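Local coordinates for protein PES4 (Saccharomyces cerevisiae, PDB 6EXX) that probably binds RNA, including mRNA 3'-untranslated regions and poly(A) or poly(U) tracts, here represented by its fourth RNA recognition motif, at residues L5-L10 / S72-S77; H24-R29 / T58-F63; I28-I33 / G47-R52. All coordinates share one frame; numbering follows the deposited sequence.

Contact 1: L5-L10 / S72-S77; sequences LFLENL and SIVTTS
Phe6 and Glu8 pair with Ser77 and Thr75 as two antiparallel hydrogen-bonded pairs, with the non-hydrogen-bonded pair Leu7-Thr76 between them; strands 5-8 and 75-77 approach to 4.8 Å with 153° between their directions. This is the pairing of the first and last long strands in the beta-alpha-beta-beta-alpha-beta fold of an RNA recognition motif. The sequence of 5-10, LFLENL, fits the RNP2 motif of the family. Four backbone bonds tie the strands, among them Phe6 N to Ser77 O at 2.9 Å.

Side chains alternate between two faces. Leu7 and Thr76 share the face packed against helix 54-64. There Leu7 CD2 meets the Thr76 methyl CG2 at 3.9 Å, while Thr76 OG1 turns to Asn65 OD1 for its hydrogen bond. Phe6, Glu8, Thr75 and Ser77 lie on the other face, which in this family commonly receives RNA. Glu8 CG stands between the backbone N and the carbonyl carbon (chi1 69°), which sets it 3.9 Å from Thr75 CB. The Phe6 ring has Ser77 O at its edge, near the ring plane.

At Asn9 the strand turns a corner. Asn9 and Leu10 both face Tyr45 in a G1 beta bulge, and Asn9 takes a positive phi of 59°. Beyond the bulge, Leu10 CD2 packs 3.8 Å from Val74 CG1 in the interior. The Asn9 amide ties down the other strand: Asn9 ND2 gives a fairly straight bond to Ile73 O, 2.9 Å away and nearly in the amide plane. ND2 also reaches a water that accepts a bond from Ile73 N. On the other side of the amide, Asn9 OD1 accepts a 2.8 Å bond from a second water, which also bonds Ser72 OG.

Contact 2: H24-R29 / T58-F63; sequences HQENIR and TRIFNF
The guanidinium of Arg59 has Ile28 CD1 over one face, 3.5 Å above the plane and offset toward the rim, and Glu26 at its edge. Glu26 O lies in the guanidinium plane and takes a bond from Arg59 NH2 at 2.9 Å. Glu26 OE1 also lies close to that plane and takes a bond from Arg59 NE at 2.8 Å, as a salt bridge. The grip is side-on, with one nitrogen for the backbone oxygen and one for the carboxylate. The two flat groups are not coplanar. Their planes are 57° apart, and NE meets OE1 from above the carboxylate plane.

Both chains bend to meet. Glu26 folds at chi2 (-71°), which brings its carboxylate to NE. Arg59 bends at chi2 and chi3, which lays its end across Ile28. Ile28 CG1 comes within 3.3 Å of Arg59 NH2. On the inner side, Ile28 CD1 packs 3.9 Å from Ile60 CG1, and both isoleucines also touch Phe51 of strand 44-51.

The contact joins helix 54-64 to the end of helix 16-25. Asn27 leaves that helix with positive phi in a Schellman motif, and Glu26 just precedes it. An alanine in place of Arg59 would probably leave the Glu26 carboxylate without its charge partner, Glu26 O without this donor, and Ile28 without the guanidinium that lies over it.

The chemistry is thus layered, with an ion pair outside and isoleucine packing beneath. A positive group at the C-terminal end of a helix would also probably be favoured by the helix dipole, and the bond to Glu26 O places it there.

Contact 3: I28-I33 / G47-R52; sequences IRPFKI and GFIKFR
A classic beta bulge opens the hairpin of strands 32-39 and 44-51, where Phe31 and Lys32 both face Lys50. Lys50 O takes two bonds: a weak one from Phe31 N at 2.8 Å, and one from Lys32 N at 3.3 Å that lies on a lone pair in the carbonyl plane. Lys50 N returns a 2.9 Å bond to Lys32 O. Ile33 and Ile49 follow as a non-hydrogen-bonded pair, their side chains side by side.

Arg52 closes the bulge end. Its chain is extended from CG to NE, which carries it across Phe31 at about a right angle. Arg52 CG sits over the ring centre in a CH-pi contact, 3.7 Å from the Phe31 centroid. The Arg52 guanidinium lies between Phe31 CE1 on one face and the Arg29 guanidinium on the other, whose plane is turned 34° away. Arg52 NE gives Arg29 O a 2.8 Å bond, and a water links the same oxygen to Arg52 N. The two like charges are close, with Arg29 NH1 2.9 Å from Arg52 NH2, so mutual repulsion is likely.

Underneath, Pro30 CB touches Ile49 CG2 at 3.7 Å, and Ile28 CG2 meets the edge of the Phe51 ring. Phe51 packs on Ala57 and Ile60 of helix 54-64, Ile33 on Leu19 of helix 16-25, and Ile49 on Leu7 of strand 3-10.

In the fold
Contacts 1 and 3 are both strand pairings in one sheet. Strands 3-10 and 44-51 are neighbours, and Leu5 N and Leu7 N bond to Ile49 O and Gly47 O. Phe6 and Phe48 touch on the sheet face that probably receives RNA. Contact 2 lies behind the sheet and pairs a helix with a helix end. It shares Ile28 with contact 3, and that residue packs in both, while Arg29 acts only in contact 3. Ile60 packs on Phe51. All three are partly buried, with leucine, isoleucine or valine side chains turned inward. Their outer chemistry differs: amide and waters in contact 1, an opposite-charge pair in contact 2, like charges close together in contact 3.

Contact 1: L5-L10 / S72-S77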
loop_
_atom_site.group_PDB
_atom_site.type_symbol
_atom_site.label_atom_id
_atom_site.label_comp_id
_atom_site.label_asym_id
_atom_site.label_seq_id
_atom_site.Cartn_x
_atom_site.Cartn_y
_atom_site.Cartn_z
ATOM N N LEU A 5 3.565 -6.142 1.953
ATOM C CA LEU A 5 3.499 -4.869 2.638
ATOM C C LEU A 5 2.068 -4.664 3.089
ATOM O O LEU A 5 1.171 -4.512 2.266
ATOM C CB LEU A 5 3.882 -3.764 1.663
ATOM C CG LEU A 5 3.833 -2.333 2.185
ATOM C CD1 LEU A 5 4.718 -2.187 3.402
ATOM C CD2 LEU A 5 4.242 -1.358 1.096
ATOM N N PHE A 6 1.844 -4.654 4.397
ATOM C CA PHE A 6 0.534 -4.355 4.954
ATOM C C PHE A 6 0.386 -2.853 5.132
ATOM O O PHE A 6 1.331 -2.151 5.508
ATOM C CB PHE A 6 0.314 -5.107 6.267
ATOM C CG PHE A 6 0.055 -6.568 6.062
ATOM C CD1 PHE A 6 1.102 -7.457 5.910
ATOM C CD2 PHE A 6 -1.238 -7.046 5.978
ATOM C CE1 PHE A 6 0.861 -8.808 5.709
ATOM C CE2 PHE A 6 -1.484 -8.393 5.774
ATOM C CZ PHE A 6 -0.430 -9.266 5.635
ATOM N N LEU A 7 -0.808 -2.378 4.807
ATOM C CA LEU A 7 -1.121 -0.964 4.753
ATOM C C LEU A 7 -2.362 -0.679 5.578
ATOM O O LEU A 7 -3.325 -1.445 5.540
ATOM C CB LEU A 7 -1.406 -0.548 3.308
ATOM C CG LEU A 7 -0.261 -0.723 2.320
ATOM C CD1 LEU A 7 -0.719 -0.388 0.919
ATOM C CD2 LEU A 7 0.945 0.115 2.717
ATOM N N GLU A 8 -2.359 0.438 6.299
ATOM C CA GLU A 8 -3.553 0.898 6.978
ATOM C C GLU A 8 -3.532 2.421 7.073
ATOM O O GLU A 8 -2.583 3.077 6.652
ATOM C CB GLU A 8 -3.676 0.239 8.353
ATOM C CG GLU A 8 -2.630 0.689 9.332
ATOM C CD GLU A 8 -2.812 0.095 10.708
ATOM O OE1 GLU A 8 -3.185 -1.091 10.813
ATOM O OE2 GLU A 8 -2.584 0.824 11.688
ATOM N N ASN A 9 -4.602 2.970 7.629
ATOM C CA ASN A 9 -4.775 4.412 7.681
ATOM C C ASN A 9 -4.773 4.996 6.269
ATOM O O ASN A 9 -4.278 6.108 6.050
ATOM C CB ASN A 9 -3.714 5.076 8.567
ATOM C CG ASN A 9 -4.230 6.326 9.261
ATOM O OD1 ASN A 9 -5.368 6.347 9.748
ATOM N ND2 ASN A 9 -3.414 7.368 9.312
ATOM N N LEU A 10 -5.354 4.260 5.318
ATOM C CA LEU A 10 -5.464 4.719 3.943
ATOM C C LEU A 10 -6.714 5.575 3.762
ATOM O O LEU A 10 -7.842 5.127 3.973
ATOM C CB LEU A 10 -5.541 3.546 2.975
ATOM C CG LEU A 10 -4.409 2.526 3.055
ATOM C CD1 LEU A 10 -4.604 1.466 2.004
ATOM C CD2 LEU A 10 -3.043 3.201 2.947
ATOM N N SER A 72 -4.551 11.548 5.744
ATOM C CA SER A 72 -4.109 10.509 6.653
ATOM C C SER A 72 -2.702 10.049 6.286
ATOM O O SER A 72 -2.367 9.918 5.104
ATOM C CB SER A 72 -5.066 9.323 6.581
ATOM O OG SER A 72 -6.357 9.670 7.049
ATOM N N ILE A 73 -1.887 9.825 7.309
ATOM C CA ILE A 73 -0.527 9.331 7.127
ATOM C C ILE A 73 -0.555 7.814 6.928
ATOM O O ILE A 73 -1.004 7.072 7.808
ATOM C CB ILE A 73 0.352 9.720 8.336
ATOM C CG1 ILE A 73 0.472 11.245 8.427
ATOM C CG2 ILE A 73 1.726 9.084 8.228
ATOM C CD1 ILE A 73 1.114 11.743 9.705
ATOM N N VAL A 74 -0.097 7.357 5.767
ATOM C CA VAL A 74 -0.081 5.940 5.460
ATOM C C VAL A 74 0.821 5.210 6.428
ATOM O O VAL A 74 1.978 5.585 6.635
ATOM C CB VAL A 74 0.393 5.694 4.027
ATOM C CG1 VAL A 74 0.517 4.200 3.739
ATOM C CG2 VAL A 74 -0.549 6.371 3.052
ATOM N N THR A 75 0.275 4.149 7.000
ATOM C CA THR A 75 0.955 3.393 8.014
ATOM C C THR A 75 1.186 1.980 7.491
ATOM O O THR A 75 0.305 1.359 6.898
ATOM C CB THR A 75 0.124 3.500 9.286
ATOM O OG1 THR A 75 0.000 4.895 9.632
ATOM C CG2 THR A 75 0.756 2.741 10.414
ATOM N N THR A 76 2.408 1.508 7.666
ATOM C CA THR A 76 2.836 0.276 7.046
ATOM C C THR A 76 3.320 -0.735 8.059
ATOM O O THR A 76 3.726 -0.389 9.179
ATOM C CB THR A 76 4.031 0.534 6.138
ATOM O OG1 THR A 76 5.131 0.992 6.944
ATOM C CG2 THR A 76 3.683 1.567 5.064
ATOM N N SER A 77 3.306 -1.995 7.639
ATOM C CA SER A 77 4.069 -3.029 8.324
ATOM C C SER A 77 4.582 -4.064 7.332
ATOM O O SER A 77 3.859 -4.494 6.434
ATOM C CB SER A 77 3.244 -3.755 9.397
ATOM O OG SER A 77 4.074 -4.652 10.132
HETATM O O HOH W 1 -3.798 7.689 3.618
HETATM O O HOH W 2 -2.875 10.348 9.962
HETATM O O HOH W 3 -6.521 8.923 9.658
#

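Contact 2: H24-R29 / T58-F63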
loop_
_atom_site.group_PDB
_atom_site.type_symbol
_atom_site.label_atom_id
_atom_site.label_comp_id
_atom_site.label_asym_id
_atom_site.label_seq_id
_atom_site.Cartn_x
_atom_site.Cartn_y
_atom_site.Cartn_z
ATOM N N HIS A 24 2.961 0.580 -11.377
ATOM C CA HIS A 24 3.233 0.771 -12.799
ATOM C C HIS A 24 4.364 1.774 -13.017
ATOM O O HIS A 24 5.222 1.583 -13.877
ATOM C CB HIS A 24 1.977 1.255 -13.535
ATOM C CG HIS A 24 0.990 0.177 -13.847
ATOM N ND1 HIS A 24 -0.356 0.431 -14.015
ATOM C CD2 HIS A 24 1.147 -1.152 -14.044
ATOM C CE1 HIS A 24 -0.985 -0.698 -14.287
ATOM N NE2 HIS A 24 -0.097 -1.675 -14.307
ATOM N N GLN A 25 4.368 2.850 -12.239
ATOM C CA GLN A 25 5.379 3.891 -12.407
ATOM C C GLN A 25 6.783 3.379 -12.092
ATOM O O GLN A 25 7.767 3.915 -12.595
ATOM C CB GLN A 25 5.036 5.118 -11.559
ATOM C CG GLN A 25 3.842 5.909 -12.088
ATOM C CD GLN A 25 4.095 6.461 -13.466
ATOM O OE1 GLN A 25 3.416 6.111 -14.435
ATOM N NE2 GLN A 25 5.091 7.321 -13.567
ATOM N N GLU A 26 6.863 2.334 -11.269
ATOM C CA GLU A 26 8.126 1.709 -10.884
ATOM C C GLU A 26 8.438 0.449 -11.695
ATOM O O GLU A 26 9.417 -0.236 -11.415
ATOM C CB GLU A 26 8.095 1.365 -9.395
ATOM C CG GLU A 26 8.326 2.547 -8.486
ATOM C CD GLU A 26 9.769 3.048 -8.524
ATOM O OE1 GLU A 26 10.668 2.295 -8.968
ATOM O OE2 GLU A 26 10.012 4.209 -8.123
ATOM N N ASN A 27 7.611 0.139 -12.693
ATOM C CA ASN A 27 7.770 -1.084 -13.475
ATOM C C ASN A 27 7.749 -2.321 -12.580
ATOM O O ASN A 27 8.506 -3.266 -12.789
ATOM C CB ASN A 27 9.061 -1.048 -14.298
ATOM C CG ASN A 27 9.131 -2.161 -15.319
ATOM O OD1 ASN A 27 8.134 -2.509 -15.950
ATOM N ND2 ASN A 27 10.304 -2.753 -15.462
ATOM N N ILE A 28 6.868 -2.297 -11.586
ATOM C CA ILE A 28 6.696 -3.401 -10.647
ATOM C C ILE A 28 5.370 -4.091 -10.898
ATOM O O ILE A 28 4.340 -3.428 -11.031
ATOM C CB ILE A 28 6.740 -2.894 -9.193
ATOM C CG1 ILE A 28 8.165 -2.467 -8.848
ATOM C CG2 ILE A 28 6.227 -3.958 -8.211
ATOM C CD1 ILE A 28 8.287 -1.704 -7.574
ATOM N N ARG A 29 5.407 -5.422 -10.955
ATOM C CA ARG A 29 4.213 -6.240 -11.096
ATOM C C ARG A 29 3.975 -6.989 -9.790
ATOM O O ARG A 29 4.588 -8.025 -9.546
ATOM C CB ARG A 29 4.389 -7.236 -12.242
ATOM C CG ARG A 29 4.646 -6.576 -13.588
ATOM C CD ARG A 29 4.745 -7.596 -14.713
ATOM N NE ARG A 29 5.846 -8.533 -14.515
ATOM C CZ ARG A 29 5.702 -9.850 -14.403
ATOM N NH1 ARG A 29 4.495 -10.397 -14.470
ATOM N NH2 ARG A 29 6.765 -10.621 -14.224
ATOM N N THR A 58 10.496 -2.967 -1.528
ATOM C CA THR A 58 11.298 -1.866 -1.009
ATOM C C THR A 58 10.922 -0.538 -1.656
ATOM O O THR A 58 10.775 0.473 -0.972
ATOM C CB THR A 58 12.792 -2.167 -1.267
ATOM O OG1 THR A 58 13.216 -3.230 -0.412
ATOM C CG2 THR A 58 13.672 -0.958 -1.020
ATOM N N ARG A 59 10.816 -0.531 -2.980
ATOM C CA ARG A 59 10.591 0.727 -3.667
ATOM C C ARG A 59 9.234 1.331 -3.314
ATOM O O ARG A 59 9.111 2.546 -3.117
ATOM C CB ARG A 59 10.751 0.553 -5.178
ATOM C CG ARG A 59 12.100 -0.045 -5.562
ATOM C CD ARG A 59 12.654 0.468 -6.885
ATOM N NE ARG A 59 11.900 -0.004 -8.043
ATOM C CZ ARG A 59 11.996 -1.222 -8.571
ATOM N NH1 ARG A 59 12.798 -2.139 -8.041
ATOM N NH2 ARG A 59 11.272 -1.526 -9.640
ATOM N N ILE A 60 8.212 0.491 -3.207
ATOM C CA ILE A 60 6.883 0.973 -2.865
ATOM C C ILE A 60 6.785 1.327 -1.371
ATOM O O ILE A 60 6.182 2.338 -1.006
ATOM C CB ILE A 60 5.807 -0.046 -3.302
ATOM C CG1 ILE A 60 5.881 -0.293 -4.817
ATOM C CG2 ILE A 60 4.428 0.415 -2.885
ATOM C CD1 ILE A 60 5.736 0.951 -5.663
ATOM N N PHE A 61 7.403 0.529 -0.507
ATOM C CA PHE A 61 7.499 0.874 0.898
ATOM C C PHE A 61 8.108 2.259 1.080
ATOM O O PHE A 61 7.613 3.084 1.846
ATOM C CB PHE A 61 8.342 -0.147 1.653
ATOM C CG PHE A 61 8.597 0.234 3.073
ATOM C CD1 PHE A 61 7.681 -0.058 4.058
ATOM C CD2 PHE A 61 9.744 0.913 3.428
ATOM C CE1 PHE A 61 7.907 0.303 5.370
ATOM C CE2 PHE A 61 9.966 1.274 4.738
ATOM C CZ PHE A 61 9.051 0.962 5.706
ATOM N N ASN A 62 9.200 2.526 0.382
ATOM C CA ASN A 62 9.870 3.806 0.540
ATOM C C ASN A 62 8.942 4.962 0.188
ATOM O O ASN A 62 8.951 5.993 0.857
ATOM C CB ASN A 62 11.136 3.868 -0.323
ATOM C CG ASN A 62 12.275 3.044 0.227
ATOM O OD1 ASN A 62 12.315 2.716 1.409
ATOM N ND2 ASN A 62 13.239 2.748 -0.627
ATOM N N PHE A 63 8.160 4.794 -0.870
ATOM C CA PHE A 63 7.248 5.833 -1.309
ATOM C C PHE A 63 6.097 6.058 -0.324
ATOM O O PHE A 63 5.693 7.192 -0.067
ATOM C CB PHE A 63 6.695 5.477 -2.693
ATOM C CG PHE A 63 5.865 6.564 -3.309
ATOM C CD1 PHE A 63 4.514 6.658 -3.028
ATOM C CD2 PHE A 63 6.426 7.490 -4.166
ATOM C CE1 PHE A 63 3.737 7.661 -3.589
ATOM C CE2 PHE A 63 5.647 8.488 -4.735
ATOM C CZ PHE A 63 4.308 8.565 -4.435
#

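Contact 3: I28-I33 / G47-R52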
loop_
_atom_site.group_PDB
_atom_site.type_symbol
_atom_site.label_atom_id
_atom_site.label_comp_id
_atom_site.label_asym_id
_atom_site.label_seq_id
_atom_site.Cartn_x
_atom_site.Cartn_y
_atom_site.Cartn_z
ATOM N N ILE A 28 6.868 -2.297 -11.586
ATOM C CA ILE A 28 6.696 -3.401 -10.647
ATOM C C ILE A 28 5.370 -4.091 -10.898
ATOM O O ILE A 28 4.340 -3.428 -11.031
ATOM C CB ILE A 28 6.740 -2.894 -9.193
ATOM C CG1 ILE A 28 8.165 -2.467 -8.848
ATOM C CG2 ILE A 28 6.227 -3.958 -8.211
ATOM C CD1 ILE A 28 8.287 -1.704 -7.574
ATOM N N ARG A 29 5.407 -5.422 -10.955
ATOM C CA ARG A 29 4.213 -6.240 -11.096
ATOM C C ARG A 29 3.975 -6.989 -9.790
ATOM O O ARG A 29 4.588 -8.025 -9.546
ATOM C CB ARG A 29 4.389 -7.236 -12.242
ATOM C CG ARG A 29 4.646 -6.576 -13.588
ATOM C CD ARG A 29 4.745 -7.596 -14.713
ATOM N NE ARG A 29 5.846 -8.533 -14.515
ATOM C CZ ARG A 29 5.702 -9.850 -14.403
ATOM N NH1 ARG A 29 4.495 -10.397 -14.470
ATOM N NH2 ARG A 29 6.765 -10.621 -14.224
ATOM N N PRO A 30 3.098 -6.454 -8.930
ATOM C CA PRO A 30 2.794 -7.167 -7.691
ATOM C C PRO A 30 2.004 -8.427 -7.996
ATOM O O PRO A 30 1.356 -8.516 -9.037
ATOM C CB PRO A 30 1.935 -6.168 -6.916
ATOM C CG PRO A 30 1.268 -5.362 -7.978
ATOM C CD PRO A 30 2.262 -5.254 -9.094
ATOM N N PHE A 31 2.066 -9.397 -7.097
ATOM C CA PHE A 31 1.179 -10.545 -7.179
ATOM C C PHE A 31 -0.263 -10.112 -6.913
ATOM O O PHE A 31 -1.187 -10.616 -7.550
ATOM C CB PHE A 31 1.578 -11.627 -6.174
ATOM C CG PHE A 31 2.724 -12.501 -6.611
ATOM C CD1 PHE A 31 2.825 -12.963 -7.911
ATOM C CD2 PHE A 31 3.678 -12.911 -5.692
ATOM C CE1 PHE A 31 3.869 -13.790 -8.289
ATOM C CE2 PHE A 31 4.719 -13.738 -6.070
ATOM C CZ PHE A 31 4.816 -14.167 -7.364
ATOM N N LYS A 32 -0.463 -9.194 -5.966
ATOM C CA LYS A 32 -1.815 -8.794 -5.587
ATOM C C LYS A 32 -1.803 -7.437 -4.901
ATOM O O LYS A 32 -0.976 -7.199 -4.038
ATOM C CB LYS A 32 -2.417 -9.831 -4.629
ATOM C CG LYS A 32 -3.886 -9.596 -4.285
ATOM C CD LYS A 32 -4.798 -10.071 -5.409
ATOM C CE LYS A 32 -6.267 -9.979 -5.024
ATOM N NZ LYS A 32 -6.754 -8.574 -5.009
ATOM N N ILE A 33 -2.742 -6.575 -5.276
ATOM C CA ILE A 33 -3.065 -5.379 -4.506
ATOM C C ILE A 33 -4.457 -5.610 -3.964
ATOM O O ILE A 33 -5.373 -5.875 -4.733
ATOM C CB ILE A 33 -3.065 -4.108 -5.366
ATOM C CG1 ILE A 33 -1.674 -3.887 -5.944
ATOM C CG2 ILE A 33 -3.518 -2.904 -4.539
ATOM C CD1 ILE A 33 -1.581 -2.727 -6.928
ATOM N N GLY A 47 -5.291 -2.914 3.908
ATOM C CA GLY A 47 -5.100 -4.036 3.025
ATOM C C GLY A 47 -3.631 -4.344 2.899
ATOM O O GLY A 47 -2.863 -4.148 3.850
ATOM N N PHE A 48 -3.231 -4.814 1.729
ATOM C CA PHE A 48 -1.839 -5.170 1.529
ATOM C C PHE A 48 -1.489 -5.189 0.059
ATOM O O PHE A 48 -2.365 -5.235 -0.811
ATOM C CB PHE A 48 -1.530 -6.539 2.150
ATOM C CG PHE A 48 -2.316 -7.667 1.544
ATOM C CD1 PHE A 48 -1.862 -8.328 0.409
ATOM C CD2 PHE A 48 -3.507 -8.080 2.114
ATOM C CE1 PHE A 48 -2.592 -9.363 -0.147
ATOM C CE2 PHE A 48 -4.237 -9.116 1.565
ATOM C CZ PHE A 48 -3.777 -9.759 0.437
ATOM N N ILE A 49 -0.190 -5.149 -0.205
ATOM C CA ILE A 49 0.333 -5.438 -1.524
ATOM C C ILE A 49 1.318 -6.583 -1.360
ATOM O O ILE A 49 2.260 -6.500 -0.561
ATOM C CB ILE A 49 1.040 -4.237 -2.185
ATOM C CG1 ILE A 49 0.126 -3.002 -2.197
ATOM C CG2 ILE A 49 1.478 -4.632 -3.586
ATOM C CD1 ILE A 49 0.845 -1.730 -2.631
ATOM N N LYS A 50 1.096 -7.652 -2.119
ATOM C CA LYS A 50 1.967 -8.817 -2.094
ATOM C C LYS A 50 2.885 -8.724 -3.294
ATOM O O LYS A 50 2.418 -8.736 -4.432
ATOM C CB LYS A 50 1.169 -10.116 -2.158
ATOM C CG LYS A 50 2.041 -11.356 -1.991
ATOM C CD LYS A 50 1.358 -12.653 -2.403
ATOM C CE LYS A 50 0.068 -12.904 -1.676
ATOM N NZ LYS A 50 -0.503 -14.201 -2.125
ATOM N N PHE A 51 4.181 -8.620 -3.023
ATOM C CA PHE A 51 5.198 -8.481 -4.057
ATOM C C PHE A 51 5.941 -9.790 -4.305
ATOM O O PHE A 51 6.002 -10.668 -3.443
ATOM C CB PHE A 51 6.214 -7.412 -3.658
ATOM C CG PHE A 51 5.629 -6.039 -3.523
ATOM C CD1 PHE A 51 5.487 -5.224 -4.636
ATOM C CD2 PHE A 51 5.235 -5.554 -2.289
ATOM C CE1 PHE A 51 4.973 -3.956 -4.513
ATOM C CE2 PHE A 51 4.716 -4.286 -2.173
ATOM C CZ PHE A 51 4.580 -3.494 -3.283
ATOM N N ARG A 52 6.522 -9.899 -5.494
ATOM C CA ARG A 52 7.286 -11.074 -5.876
ATOM C C ARG A 52 8.595 -11.217 -5.113
ATOM O O ARG A 52 9.104 -12.327 -4.976
ATOM C CB ARG A 52 7.577 -11.027 -7.372
ATOM C CG ARG A 52 6.342 -11.004 -8.228
ATOM C CD ARG A 52 6.655 -10.563 -9.650
ATOM N NE ARG A 52 5.446 -10.503 -10.466
ATOM C CZ ARG A 52 4.927 -11.535 -11.121
ATOM N NH1 ARG A 52 5.506 -12.727 -11.071
ATOM N NH2 ARG A 52 3.823 -11.371 -11.832
HETATM O O HOH W 4 6.298 -7.682 -7.272
#